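PDB 6P2K: fibronectin type III domain-containing protein from Simiduia agarivorans, which probably hydrolyses the glucan backbone of xyloglucan or related beta-glucans through this GH74 catalytic module, built of two seven-bladed beta-propellers. Local coordinates for residues A112-A117 / V143-G148. Numbering follows the deposited sequence.
Sequences ANHIIA and VSQNGG
Over one face of the H114 imidazole sits the carbonyl oxygen of S144, 3.9 Å above the plane and displaced toward the rim. V143 and Q145 reach the same ring obliquely: CG2 of V143 lies 3.6 Å from NE2 of H114, and CG of Q145 comes alongside ND1. The Q145 side chain runs alongside that of H114, pointing the same way, its amide plane 27° from the ring. With CG of H114 anti to the backbone N (chi1 -165°), the ring is set over the S144 carbonyl, within touch of both V143 and Q145, and its NE2 is hydrogen-bonded to the carbonyl of G193. Replacing the histidine with an alanine would probably strip V143 CG2 and Q145 CG of the surface they pack on and leave the G193 carbonyl without this partner.

The backbone illustrates how neighbouring strands of a propeller blade are joined: strands 114-119 and 139-144 are the two inner members of a four-stranded antiparallel sheet, an up-and-down order repeated along the chain. I115 and S144 form a hydrogen-bonded pair, I115 N to S144 O and S144 N to I115 O both measuring 2.8 Å. Beside them, I116 and V143 make a non-hydrogen-bonded pair, CG1 of I116 4.2 Å from CG2 of V143, while I116 also packs on V169 and F171 of strand 166-171.

Past S144 the chain turns, and G147 N donates to a lone pair of N113 O (2.8 Å), in the carbonyl plane. S144 OG accepts from N146 N in an ST turn at 3.2 Å. I115, its CG1 anti to the carbonyl carbon (chi1 -41°), lays CD1 against G147 C at 3.5 Å.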
loop_
_atom_site.group_PDB
_atom_site.type_symbol
_atom_site.label_atom_id
_atom_site.label_comp_id
_atom_site.label_asym_id
_atom_site.label_seq_id
_atom_site.Cartn_x
_atom_site.Cartn_y
_atom_site.Cartn_z
ATOM N N ALA B 112 29.703 -57.147 -33.663
ATOM C CA ALA B 112 28.753 -56.907 -32.583
ATOM C C ALA B 112 28.148 -58.189 -32.026
ATOM O O ALA B 112 27.303 -58.111 -31.127
ATOM C CB ALA B 112 27.640 -55.972 -33.061
ATOM N N ASN B 113 28.540 -59.355 -32.538
ATOM C CA ASN B 113 28.098 -60.611 -31.947
ATOM C C ASN B 113 28.937 -61.003 -30.741
ATOM O O ASN B 113 28.511 -61.860 -29.957
ATOM C CB ASN B 113 28.125 -61.730 -32.990
ATOM C CG ASN B 113 26.977 -61.634 -33.974
ATOM O OD1 ASN B 113 25.871 -61.230 -33.615
ATOM N ND2 ASN B 113 27.233 -62.008 -35.221
ATOM N N HIS B 114 30.113 -60.403 -30.575
ATOM C CA HIS B 114 30.920 -60.592 -29.377
ATOM C C HIS B 114 30.541 -59.504 -28.381
ATOM O O HIS B 114 30.827 -58.323 -28.601
ATOM C CB HIS B 114 32.409 -60.552 -29.702
ATOM C CG HIS B 114 33.278 -61.090 -28.608
ATOM N ND1 HIS B 114 34.108 -62.176 -28.781
ATOM C CD2 HIS B 114 33.442 -60.692 -27.323
ATOM C CE1 HIS B 114 34.747 -62.424 -27.651
ATOM N NE2 HIS B 114 34.360 -61.539 -26.750
ATOM N N ILE B 115 29.882 -59.900 -27.294
ATOM C CA ILE B 115 29.403 -58.970 -26.281
ATOM C C ILE B 115 29.971 -59.378 -24.930
ATOM O O ILE B 115 30.193 -60.562 -24.656
ATOM C CB ILE B 115 27.860 -58.922 -26.221
ATOM C CG1 ILE B 115 27.266 -58.956 -27.628
ATOM C CG2 ILE B 115 27.388 -57.680 -25.483
ATOM C CD1 ILE B 115 25.849 -59.473 -27.675
ATOM N N ILE B 116 30.209 -58.383 -24.084
ATOM C CA ILE B 116 30.619 -58.594 -22.703
ATOM C C ILE B 116 29.611 -57.893 -21.804
ATOM O O ILE B 116 29.339 -56.699 -21.981
ATOM C CB ILE B 116 32.044 -58.073 -22.444
ATOM C CG1 ILE B 116 33.071 -58.915 -23.203
ATOM C CG2 ILE B 116 32.347 -58.062 -20.958
ATOM C CD1 ILE B 116 34.491 -58.425 -23.056
ATOM N N ALA B 117 29.044 -58.638 -20.860
ATOM C CA ALA B 117 28.159 -58.087 -19.842
ATOM C C ALA B 117 28.829 -58.277 -18.491
ATOM O O ALA B 117 29.158 -59.406 -18.113
ATOM C CB ALA B 117 26.783 -58.755 -19.873
ATOM N N VAL B 143 30.260 -63.280 -21.056
ATOM C CA VAL B 143 30.712 -63.032 -22.419
ATOM C C VAL B 143 29.881 -63.884 -23.367
ATOM O O VAL B 143 29.498 -65.011 -23.033
ATOM C CB VAL B 143 32.219 -63.331 -22.577
ATOM C CG1 VAL B 143 32.524 -64.762 -22.166
ATOM C CG2 VAL B 143 32.688 -63.061 -24.001
ATOM N N SER B 144 29.587 -63.335 -24.545
ATOM C CA SER B 144 28.840 -64.041 -25.574
ATOM C C SER B 144 29.527 -63.848 -26.918
ATOM O O SER B 144 29.941 -62.734 -27.256
ATOM C CB SER B 144 27.389 -63.545 -25.654
ATOM O OG SER B 144 26.889 -63.635 -26.978
ATOM N N GLN B 145 29.648 -64.937 -27.676
ATOM C CA GLN B 145 30.187 -64.902 -29.029
ATOM C C GLN B 145 29.100 -65.026 -30.088
ATOM O O GLN B 145 29.414 -65.144 -31.276
ATOM C CB GLN B 145 31.220 -66.015 -29.220
ATOM C CG GLN B 145 32.584 -65.741 -28.600
ATOM C CD GLN B 145 32.727 -66.341 -27.214
ATOM O OE1 GLN B 145 32.113 -65.875 -26.254
ATOM N NE2 GLN B 145 33.542 -67.385 -27.103
ATOM N N ASN B 146 27.827 -64.989 -29.684
ATOM C CA ASN B 146 26.715 -65.325 -30.565
ATOM C C ASN B 146 25.648 -64.233 -30.604
ATOM O O ASN B 146 24.509 -64.504 -30.996
ATOM C CB ASN B 146 26.084 -66.647 -30.130
ATOM C CG ASN B 146 25.741 -66.658 -28.655
ATOM O OD1 ASN B 146 24.877 -65.909 -28.204
ATOM N ND2 ASN B 146 26.420 -67.507 -27.895
ATOM N N GLY B 147 25.981 -63.014 -30.192
ATOM C CA GLY B 147 25.007 -61.942 -30.229
ATOM C C GLY B 147 23.931 -62.002 -29.169
ATOM O O GLY B 147 22.986 -61.209 -29.226
ATOM N N GLY B 148 24.033 -62.916 -28.208
ATOM C CA GLY B 148 23.099 -62.964 -27.095
ATOM C C GLY B 148 22.362 -64.274 -26.908
ATOM O O GLY B 148 21.567 -64.376 -25.965
#